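Local coordinates for glutathione peroxidase-like protein (Trypanosoma brucei, PDB 3DWV) that acts as a glutathione peroxidase-type tryparedoxin peroxidase, probably reducing hydroperoxides, and is captured here in its oxidized, disulfide-bonded state, at residues I51-S56 / P128-M133; Q93-E98 / I119-E124; Y132-K137 / V162-P167. The protein carries 1 engineered substitution. All coordinates share one frame; numbering follows the deposited sequence. Where two conformers were deposited one is given.

Contact 1: I51-S56 / P128-M133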
loop_
_atom_site.group_PDB
_atom_site.type_symbol
_atom_site.label_atom_id
_atom_site.label_comp_id
_atom_site.label_asym_id
_atom_site.label_seq_id
_atom_site.Cartn_x
_atom_site.Cartn_y
_atom_site.Cartn_z
ATOM N N ILE A 51 -2.376 -3.410 -1.279
ATOM C CA ILE A 51 -2.310 -2.030 -0.776
ATOM C C ILE A 51 -0.860 -1.589 -0.692
ATOM O O ILE A 51 -0.060 -2.139 0.071
ATOM C CB ILE A 51 -2.999 -1.861 0.579
ATOM C CG1 ILE A 51 -4.468 -2.337 0.519
ATOM C CG2 ILE A 51 -2.872 -0.413 1.054
ATOM C CD1 ILE A 51 -5.153 -2.240 1.899
ATOM N N TYR A 52 -0.582 -0.588 -1.544
ATOM C CA TYR A 52 0.724 0.026 -1.564
ATOM C C TYR A 52 0.840 1.382 -0.871
ATOM O O TYR A 52 -0.141 2.142 -0.959
ATOM C CB TYR A 52 1.087 0.290 -3.018
ATOM C CG TYR A 52 1.447 -0.870 -3.903
ATOM C CD1 TYR A 52 0.498 -1.630 -4.556
ATOM C CD2 TYR A 52 2.797 -1.190 -4.098
ATOM C CE1 TYR A 52 0.875 -2.699 -5.380
ATOM C CE2 TYR A 52 3.166 -2.235 -4.923
ATOM C CZ TYR A 52 2.213 -2.993 -5.556
ATOM O OH TYR A 52 2.587 -4.037 -6.380
ATOM N N ASN A 53 1.964 1.667 -0.232
ATOM C CA ASN A 53 2.294 3.060 0.120
ATOM C C ASN A 53 3.113 3.686 -1.011
ATOM O O ASN A 53 3.945 2.994 -1.592
ATOM C CB ASN A 53 3.044 3.164 1.457
ATOM C CG ASN A 53 4.372 2.404 1.453
ATOM O OD1 ASN A 53 4.337 1.171 1.499
ATOM N ND2 ASN A 53 5.530 3.059 1.416
ATOM N N VAL A 54 2.861 4.963 -1.321
ATOM C CA VAL A 54 3.552 5.567 -2.486
ATOM C C VAL A 54 4.067 6.916 -2.024
ATOM O O VAL A 54 3.904 7.343 -0.857
ATOM C CB VAL A 54 2.617 5.642 -3.707
ATOM C CG1 VAL A 54 2.038 4.250 -4.063
ATOM C CG2 VAL A 54 1.449 6.586 -3.446
ATOM N N ALA A 55 4.678 7.618 -2.934
ATOM C CA ALA A 55 5.222 8.948 -2.648
ATOM C C ALA A 55 5.351 9.684 -3.992
ATOM O O ALA A 55 5.063 9.063 -5.025
ATOM C CB ALA A 55 6.541 8.862 -1.893
ATOM N N SER A 56 5.750 10.937 -4.025
ATOM C CA SER A 56 5.903 11.664 -5.285
ATOM C C SER A 56 6.832 10.953 -6.267
ATOM O O SER A 56 7.729 10.191 -5.847
ATOM C CB SER A 56 6.511 13.037 -4.993
ATOM O OG SER A 56 5.550 13.842 -4.322
ATOM N N PRO A 128 -3.967 4.052 11.727
ATOM C CA PRO A 128 -4.237 2.731 12.332
ATOM C C PRO A 128 -4.341 1.595 11.336
ATOM O O PRO A 128 -3.966 0.476 11.751
ATOM C CB PRO A 128 -5.565 2.944 13.101
ATOM C CG PRO A 128 -5.579 4.416 13.419
ATOM C CD PRO A 128 -4.927 5.074 12.195
ATOM N N LEU A 129 -4.772 1.812 10.104
ATOM C CA LEU A 129 -4.839 0.693 9.161
ATOM C C LEU A 129 -3.423 0.180 8.934
ATOM O O LEU A 129 -3.239 -1.037 8.816
ATOM C CB LEU A 129 -5.513 1.090 7.847
ATOM C CG LEU A 129 -5.275 0.245 6.594
ATOM C CD1 LEU A 129 -6.210 -0.958 6.510
ATOM C CD2 LEU A 129 -5.459 1.113 5.348
ATOM N N TYR A 130 -2.447 1.092 8.867
ATOM C CA TYR A 130 -1.048 0.693 8.670
ATOM C C TYR A 130 -0.530 -0.009 9.926
ATOM O O TYR A 130 0.189 -1.018 9.898
ATOM C CB TYR A 130 -0.184 1.918 8.212
ATOM C CG TYR A 130 -0.093 1.810 6.705
ATOM C CD1 TYR A 130 -1.100 2.310 5.893
ATOM C CD2 TYR A 130 0.987 1.177 6.120
ATOM C CE1 TYR A 130 -1.033 2.194 4.523
ATOM C CE2 TYR A 130 1.036 1.058 4.736
ATOM C CZ TYR A 130 0.031 1.568 3.928
ATOM O OH TYR A 130 0.077 1.468 2.551
ATOM N N GLU A 131 -0.865 0.512 11.111
ATOM C CA GLU A 131 -0.453 -0.164 12.351
ATOM C C GLU A 131 -0.989 -1.573 12.364
ATOM O O GLU A 131 -0.234 -2.501 12.744
ATOM C CB GLU A 131 -0.896 0.673 13.561
ATOM C CG GLU A 131 -0.046 1.978 13.459
ATOM C CD GLU A 131 1.421 1.705 13.712
ATOM O OE1 GLU A 131 1.723 1.821 14.939
ATOM O OE2 GLU A 131 2.341 1.406 12.886
ATOM N N TYR A 132 -2.231 -1.706 11.915
ATOM C CA TYR A 132 -2.745 -3.092 11.822
ATOM C C TYR A 132 -2.041 -3.957 10.798
ATOM O O TYR A 132 -1.689 -5.117 11.096
ATOM C CB TYR A 132 -4.254 -2.977 11.513
ATOM C CG TYR A 132 -4.905 -4.307 11.135
ATOM C CD1 TYR A 132 -5.091 -5.338 12.063
ATOM C CD2 TYR A 132 -5.335 -4.505 9.833
ATOM C CE1 TYR A 132 -5.695 -6.537 11.680
ATOM C CE2 TYR A 132 -5.921 -5.681 9.433
ATOM C CZ TYR A 132 -6.092 -6.687 10.367
ATOM O OH TYR A 132 -6.687 -7.847 9.916
ATOM N N MET A 133 -1.853 -3.501 9.541
ATOM C CA MET A 133 -1.228 -4.354 8.531
ATOM C C MET A 133 0.217 -4.657 8.907
ATOM O O MET A 133 0.695 -5.791 8.742
ATOM C CB MET A 133 -1.277 -3.650 7.155
ATOM C CG MET A 133 -2.689 -3.532 6.614
ATOM S SD MET A 133 -2.745 -2.927 4.906
ATOM C CE MET A 133 -1.822 -1.397 4.933
HETATM O O HOH W 1 1.828 -0.540 1.872
#

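Contact 2: Q93-E98 / I119-E124. Unlike the reference sequence in segment 93-98: Asn-97 (reference Thr).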
loop_
_atom_site.group_PDB
_atom_site.type_symbol
_atom_site.label_atom_id
_atom_site.label_comp_id
_atom_site.label_asym_id
_atom_site.label_seq_id
_atom_site.Cartn_x
_atom_site.Cartn_y
_atom_site.Cartn_z
ATOM N N GLN A 93 10.513 10.108 9.543
ATOM C CA GLN A 93 10.564 8.660 9.644
ATOM C C GLN A 93 9.737 7.956 8.588
ATOM O O GLN A 93 9.539 6.727 8.713
ATOM C CB GLN A 93 10.056 8.251 11.039
ATOM C CG GLN A 93 8.547 8.342 11.165
ATOM C CD GLN A 93 7.975 9.751 11.068
ATOM O OE1 GLN A 93 8.456 10.653 11.727
ATOM N NE2 GLN A 93 6.983 10.000 10.214
ATOM N N GLU A 94 9.281 8.688 7.562
ATOM C CA GLU A 94 8.471 8.034 6.514
ATOM C C GLU A 94 9.334 7.195 5.578
ATOM O O GLU A 94 10.574 7.290 5.581
ATOM C CB GLU A 94 7.682 9.114 5.758
ATOM C CG GLU A 94 6.608 9.721 6.678
ATOM C CD GLU A 94 5.537 8.701 7.043
ATOM O OE1 GLU A 94 4.770 8.275 6.132
ATOM O OE2 GLU A 94 5.476 8.373 8.254
ATOM N N PRO A 95 8.700 6.301 4.841
ATOM C CA PRO A 95 9.455 5.384 4.003
ATOM C C PRO A 95 10.333 6.150 3.024
ATOM O O PRO A 95 10.026 7.262 2.645
ATOM C CB PRO A 95 8.388 4.587 3.239
ATOM C CG PRO A 95 7.158 4.677 4.118
ATOM C CD PRO A 95 7.229 6.029 4.754
ATOM N N GLY A 96 11.427 5.475 2.670
ATOM C CA GLY A 96 12.350 5.994 1.696
ATOM C C GLY A 96 13.328 6.996 2.320
ATOM O O GLY A 96 13.482 7.221 3.544
ATOM N N ASN A 97 14.041 7.599 1.351
ATOM C CA ASN A 97 15.068 8.586 1.700
ATOM C C ASN A 97 14.501 9.984 1.865
ATOM O O ASN A 97 13.947 10.630 0.960
ATOM C CB ASN A 97 16.148 8.578 0.605
ATOM C CG ASN A 97 17.288 9.539 0.905
ATOM O OD1 ASN A 97 17.264 10.364 1.820
ATOM N ND2 ASN A 97 18.329 9.417 0.092
ATOM N N GLU A 98 14.639 10.519 3.080
ATOM C CA GLU A 98 14.049 11.835 3.319
ATOM C C GLU A 98 14.706 12.969 2.542
ATOM O O GLU A 98 14.101 14.042 2.395
ATOM C CB GLU A 98 14.124 12.105 4.832
ATOM C CG GLU A 98 15.502 11.805 5.388
ATOM C CD GLU A 98 15.885 12.683 6.568
ATOM O OE1 GLU A 98 15.004 13.086 7.360
ATOM O OE2 GLU A 98 17.094 12.988 6.728
ATOM N N ILE A 119 -1.251 10.142 4.278
ATOM C CA ILE A 119 -1.240 9.613 5.624
ATOM C C ILE A 119 0.173 9.422 6.159
ATOM O O ILE A 119 1.106 9.372 5.348
ATOM C CB ILE A 119 -1.918 8.229 5.635
ATOM C CG1 ILE A 119 -1.119 7.173 4.854
ATOM C CG2 ILE A 119 -3.333 8.274 5.091
ATOM C CD1 ILE A 119 -1.566 5.766 5.226
ATOM N N ASN A 120 0.346 9.301 7.470
ATOM C CA ASN A 120 1.656 8.859 8.008
ATOM C C ASN A 120 1.639 7.333 7.988
ATOM O O ASN A 120 0.603 6.749 8.402
ATOM C CB ASN A 120 1.984 9.336 9.440
ATOM C CG ASN A 120 2.641 10.706 9.505
ATOM O OD1 ASN A 120 1.999 11.716 9.844
ATOM N ND2 ASN A 120 3.938 10.734 9.164
ATOM N N VAL A 121 2.738 6.712 7.497
ATOM C CA VAL A 121 2.615 5.245 7.557
ATOM C C VAL A 121 3.547 4.743 8.670
ATOM O O VAL A 121 3.343 3.595 9.070
ATOM C CB VAL A 121 2.927 4.526 6.271
ATOM C CG1 VAL A 121 1.927 4.855 5.159
ATOM C CG2 VAL A 121 4.306 4.885 5.763
ATOM N N ASN A 122 4.482 5.596 9.105
ATOM C CA ASN A 122 5.300 5.269 10.282
ATOM C C ASN A 122 5.162 6.332 11.390
ATOM O O ASN A 122 4.530 7.379 11.196
ATOM C CB ASN A 122 6.764 5.105 9.891
ATOM C CG ASN A 122 7.023 3.995 8.904
ATOM O OD1 ASN A 122 6.403 2.935 8.982
ATOM N ND2 ASN A 122 8.008 4.223 8.021
ATOM N N GLY A 123 5.749 6.080 12.566
ATOM C CA GLY A 123 5.788 7.033 13.639
ATOM C C GLY A 123 4.556 7.068 14.520
ATOM O O GLY A 123 3.599 6.279 14.348
ATOM N N GLU A 124 4.595 7.995 15.476
ATOM C CA GLU A 124 3.522 8.116 16.452
ATOM C C GLU A 124 2.180 8.396 15.804
ATOM O O GLU A 124 1.136 7.988 16.355
ATOM C CB GLU A 124 3.828 9.252 17.443
ATOM C CG GLU A 124 3.787 10.636 16.824
ATOM C CD GLU A 124 4.374 11.748 17.676
ATOM O OE1 GLU A 124 4.798 11.471 18.820
ATOM O OE2 GLU A 124 4.398 12.895 17.151
#

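Contact 3: Y132-K137 / V162-P167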
loop_
_atom_site.group_PDB
_atom_site.type_symbol
_atom_site.label_atom_id
_atom_site.label_comp_id
_atom_site.label_asym_id
_atom_site.label_seq_id
_atom_site.Cartn_x
_atom_site.Cartn_y
_atom_site.Cartn_z
ATOM N N TYR A 132 -2.231 -1.706 11.915
ATOM C CA TYR A 132 -2.745 -3.092 11.822
ATOM C C TYR A 132 -2.041 -3.957 10.798
ATOM O O TYR A 132 -1.689 -5.117 11.096
ATOM C CB TYR A 132 -4.254 -2.977 11.513
ATOM C CG TYR A 132 -4.905 -4.307 11.135
ATOM C CD1 TYR A 132 -5.091 -5.338 12.063
ATOM C CD2 TYR A 132 -5.335 -4.505 9.833
ATOM C CE1 TYR A 132 -5.695 -6.537 11.680
ATOM C CE2 TYR A 132 -5.921 -5.681 9.433
ATOM C CZ TYR A 132 -6.092 -6.687 10.367
ATOM O OH TYR A 132 -6.687 -7.847 9.916
ATOM N N MET A 133 -1.853 -3.501 9.541
ATOM C CA MET A 133 -1.228 -4.354 8.531
ATOM C C MET A 133 0.217 -4.657 8.907
ATOM O O MET A 133 0.695 -5.791 8.742
ATOM C CB MET A 133 -1.277 -3.650 7.155
ATOM C CG MET A 133 -2.689 -3.532 6.614
ATOM S SD MET A 133 -2.745 -2.927 4.906
ATOM C CE MET A 133 -1.822 -1.397 4.933
ATOM N N LYS A 134 0.938 -3.650 9.448
ATOM C CA LYS A 134 2.352 -3.843 9.801
ATOM C C LYS A 134 2.544 -4.832 10.924
ATOM O O LYS A 134 3.534 -5.599 10.965
ATOM C CB LYS A 134 2.971 -2.492 10.208
ATOM C CG LYS A 134 3.143 -1.516 9.034
ATOM C CD LYS A 134 3.165 -0.074 9.551
ATOM C CE LYS A 134 4.430 0.253 10.302
ATOM N NZ LYS A 134 4.408 1.663 10.820
ATOM N N LYS A 135 1.606 -4.822 11.897
ATOM C CA LYS A 135 1.848 -5.776 12.985
ATOM C C LYS A 135 1.342 -7.140 12.528
ATOM O O LYS A 135 1.910 -8.158 12.976
ATOM C CB LYS A 135 1.251 -5.335 14.305
ATOM C CG LYS A 135 -0.265 -5.318 14.386
ATOM C CD LYS A 135 -0.703 -5.618 15.816
ATOM C CE LYS A 135 -2.220 -5.556 15.938
ATOM N NZ LYS A 135 -2.700 -4.239 15.427
ATOM N N THR A 136 0.338 -7.172 11.651
ATOM C CA THR A 136 -0.085 -8.503 11.157
ATOM C C THR A 136 1.017 -9.145 10.320
ATOM O O THR A 136 1.305 -10.345 10.473
ATOM C CB THR A 136 -1.381 -8.410 10.347
ATOM O OG1 THR A 136 -2.369 -7.805 11.185
ATOM C CG2 THR A 136 -1.871 -9.803 9.954
ATOM N N LYS A 137 1.613 -8.366 9.429
ATOM C CA LYS A 137 2.688 -8.875 8.547
ATOM C C LYS A 137 3.887 -7.949 8.731
ATOM O O LYS A 137 4.061 -6.946 8.013
ATOM C CB LYS A 137 2.277 -8.972 7.084
ATOM C CG LYS A 137 1.000 -9.770 6.863
ATOM C CD LYS A 137 1.138 -11.232 7.183
ATOM C CE LYS A 137 2.163 -12.047 6.471
ATOM N NZ LYS A 137 1.963 -13.471 6.981
ATOM N N VAL A 162 -2.248 -10.989 4.271
ATOM C CA VAL A 162 -1.662 -12.332 4.238
ATOM C C VAL A 162 -0.235 -12.336 3.726
ATOM O O VAL A 162 0.478 -13.328 3.931
ATOM C CB VAL A 162 -2.554 -13.257 3.395
ATOM C CG1 VAL A 162 -3.844 -13.498 4.188
ATOM C CG2 VAL A 162 -2.873 -12.717 2.014
ATOM N N GLU A 163 0.236 -11.295 3.066
ATOM C CA GLU A 163 1.642 -11.184 2.668
ATOM C C GLU A 163 2.063 -9.714 2.674
ATOM O O GLU A 163 1.232 -8.821 2.397
ATOM C CB GLU A 163 1.933 -11.752 1.271
ATOM C CG GLU A 163 1.346 -13.105 0.946
ATOM C CD GLU A 163 2.047 -14.306 1.541
ATOM O OE1 GLU A 163 3.220 -14.182 1.977
ATOM O OE2 GLU A 163 1.401 -15.392 1.558
ATOM N N ARG A 164 3.335 -9.474 2.947
ATOM C CA ARG A 164 3.975 -8.169 2.804
ATOM C C ARG A 164 5.023 -8.346 1.686
ATOM O O ARG A 164 5.836 -9.285 1.802
ATOM C CB ARG A 164 4.703 -7.636 4.047
ATOM C CG ARG A 164 5.268 -6.234 3.914
ATOM C CD ARG A 164 6.356 -5.809 4.878
ATOM N NE ARG A 164 5.796 -5.517 6.175
ATOM C CZ ARG A 164 6.178 -4.542 7.004
ATOM N NH1 ARG A 164 7.162 -3.704 6.724
ATOM N NH2 ARG A 164 5.527 -4.434 8.144
ATOM N N PHE A 165 5.004 -7.480 0.689
ATOM C CA PHE A 165 6.015 -7.530 -0.371
ATOM C C PHE A 165 6.908 -6.298 -0.374
ATOM O O PHE A 165 6.392 -5.182 -0.244
ATOM C CB PHE A 165 5.368 -7.645 -1.755
ATOM C CG PHE A 165 4.634 -8.983 -1.928
ATOM C CD1 PHE A 165 5.313 -10.137 -2.255
ATOM C CD2 PHE A 165 3.254 -9.042 -1.778
ATOM C CE1 PHE A 165 4.647 -11.349 -2.416
ATOM C CE2 PHE A 165 2.587 -10.255 -1.932
ATOM C CZ PHE A 165 3.262 -11.421 -2.260
ATOM N N SER A 166 8.219 -6.461 -0.569
ATOM C CA SER A 166 9.061 -5.316 -0.893
ATOM C C SER A 166 8.752 -4.770 -2.275
ATOM O O SER A 166 8.115 -5.423 -3.118
ATOM C CB SER A 166 10.512 -5.810 -0.806
ATOM O OG SER A 166 10.770 -6.691 -1.887
ATOM N N PRO A 167 9.156 -3.551 -2.570
ATOM C CA PRO A 167 8.864 -2.930 -3.866
ATOM C C PRO A 167 9.473 -3.611 -5.071
ATOM O O PRO A 167 8.975 -3.451 -6.194
ATOM C CB PRO A 167 9.513 -1.535 -3.758
ATOM C CG PRO A 167 10.512 -1.701 -2.670
ATOM C CD PRO A 167 9.827 -2.587 -1.663
HETATM O O HOH W 2 3.672 -14.344 5.171
#

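Contact 1: I51-S56 / P128-M133
Met-133, which meets Ile-51 of the strand, bends at its last torsion (chi3 -54°), and this lays its CE methyl back over one face of the Tyr-130 ring. CE sits 3.5 Å above the plane of that ring, over its centre, in a CH-pi contact between residues three apart on the helix. On Ile-51, CG1 stands beside the backbone N and CG2 lies anti to it (chi1 -56°). Ile-51 CD1 touches Met-133 SD at 3.9 Å, the two side chains crossing at about a right angle. Ile-51 CG2 lies 3.8 Å from the phenol OH of Tyr-130 and, more loosely, 4.1 Å from Met-133 CE.

That hydroxyl is pushed up against the strand backbone. Tyr-130 OH is 3.5 Å from Tyr-52 C, and the CB of Asn-53 lies 3.6 Å from the same OH. No direct hydrogen bond joins the segments. A water makes the polar link: it hydrogen-bonds Tyr-130 OH at 2.7 Å and also Asn-53 OD1. Asn-53 ND2 is hydrogen-bonded to the backbone O of Trp-148, which fixes the flip of the amide.

The axes of the short segments cross at -119°. Strand 49-54 lies inside the sheet, between strands 81-86 and 152-155. Helix 128-136 covers the face that carries Ile-51 and Asn-53, with Phe-153 also under Tyr-130 and Met-133. Tyr-52 points away from this helix and packs on helix 64-75.

Contact 2: Q93-E98 / I119-E124
The carboxylate of Glu-94 is the centre of this contact and takes N-H groups from Asn-120, Val-121 and Asn-122. Glu-94 CG lies beside its backbone N and the chain bends again at chi2, which brings the carboxylate to loop 119-124. OE1 receives the backbone N of Val-121 at 2.9 Å on its syn lone pair, nearly straight (166°). OE2 accepts three donors. The backbone N of Asn-122 comes from the syn side at 3.1 Å, somewhat out of the plane. Asn-120 ND2 drops onto OE2 from above the carboxylate plane at 3.0 Å, with an N-H...O angle of 173°. The amide and carboxylate planes are 84° apart. The third donor is Gln-93 NE2, on the anti lone pair at 3.0 Å.

A further bond in the same direction runs from Asn-122 ND2 to the backbone O of Gln-93, 3.0 Å long and in the carbonyl plane. The Pro-95 ring presses on Val-121: Pro-95 CD and Val-121 CG2 are 3.3 Å apart, tighter than usual van der Waals contact.

The next shell holds the donors in place. The backbone O of Phe-90 takes both Gln-93 NE2 and Asn-120 ND2. Asn-88 ND2 binds Asn-120 OD1, and Ile-146 O takes Asn-122 ND2. Ser-87 OG adds a bond to Glu-94 OE1. Pro-95 lies about 12 Å, side chain to side chain, from Cys-58, the predicted active-site cysteine.

Four N-H groups and a hydroxyl round a buried carboxylate are consistent with its being ionised. The N-H groups would stabilise its negative charge and tie two irregular loops together without sheet pairing.

Contact 3: Y132-K137 / V162-P167
Hydrogen bonding centres on Arg-164, which grips the backbone O of Lys-137 side-on. NE and NH2 both lie 2.9 Å from this one oxygen. NH2 sits in the carbonyl plane on a lone pair, while NE is tilted 27° from it. The oxygen lies at the edge of the guanidinium, near its plane. NH2 has a second partner, Lys-144 O, and NH1 bonds Ala-145 O.

In the packing, the aliphatic part of Lys-137 lies against the strand backbone. Lys-137 is bent at chi2 and chi3 (-67° and -58°), which folds its chain along the strand and brings CE to 3.3 Å from Val-162 O. Arg-164 NH2 comes within 3.6 Å of Lys-134 CA.

A water bridge completes the charged part. Lys-137 NZ donates to a water at 2.6 Å, and the water donates to Glu-163 OE1.

Lys-137 is where the chain leaves helix 128-136, so the Arg-164 cation probably also suits the negative end of the helix dipole. On the strand, Val-162 and Glu-163 both face Leu-154, a classic beta bulge. A helix end lying over an outer strand of the central sheet fits the thioredoxin-type alpha-beta-alpha sandwich.

Contacts 1 and 3 share helix 128-136 and overlap at Tyr-132 and Met-133. Their centres are about 9 Å apart, and both join the helix to the same mixed sheet: contact 1 to strand 49-54, contact 3 to outer strand 161-165. Contact 2 is nested along the chain inside the loop closed by contact 1, and it closes before contact 3 opens. The centres of contacts 1 and 2 are about 10 Å apart, and Tyr-130 CD2 packs 3.9 Å from Val-121 CB. The centres of contacts 2 and 3 are about 15 Å apart, yet Lys-134 NZ probably bonds Val-121 O and Asn-122 OD1. The helix thus joins the loops to the sheet of the thioredoxin-like fold.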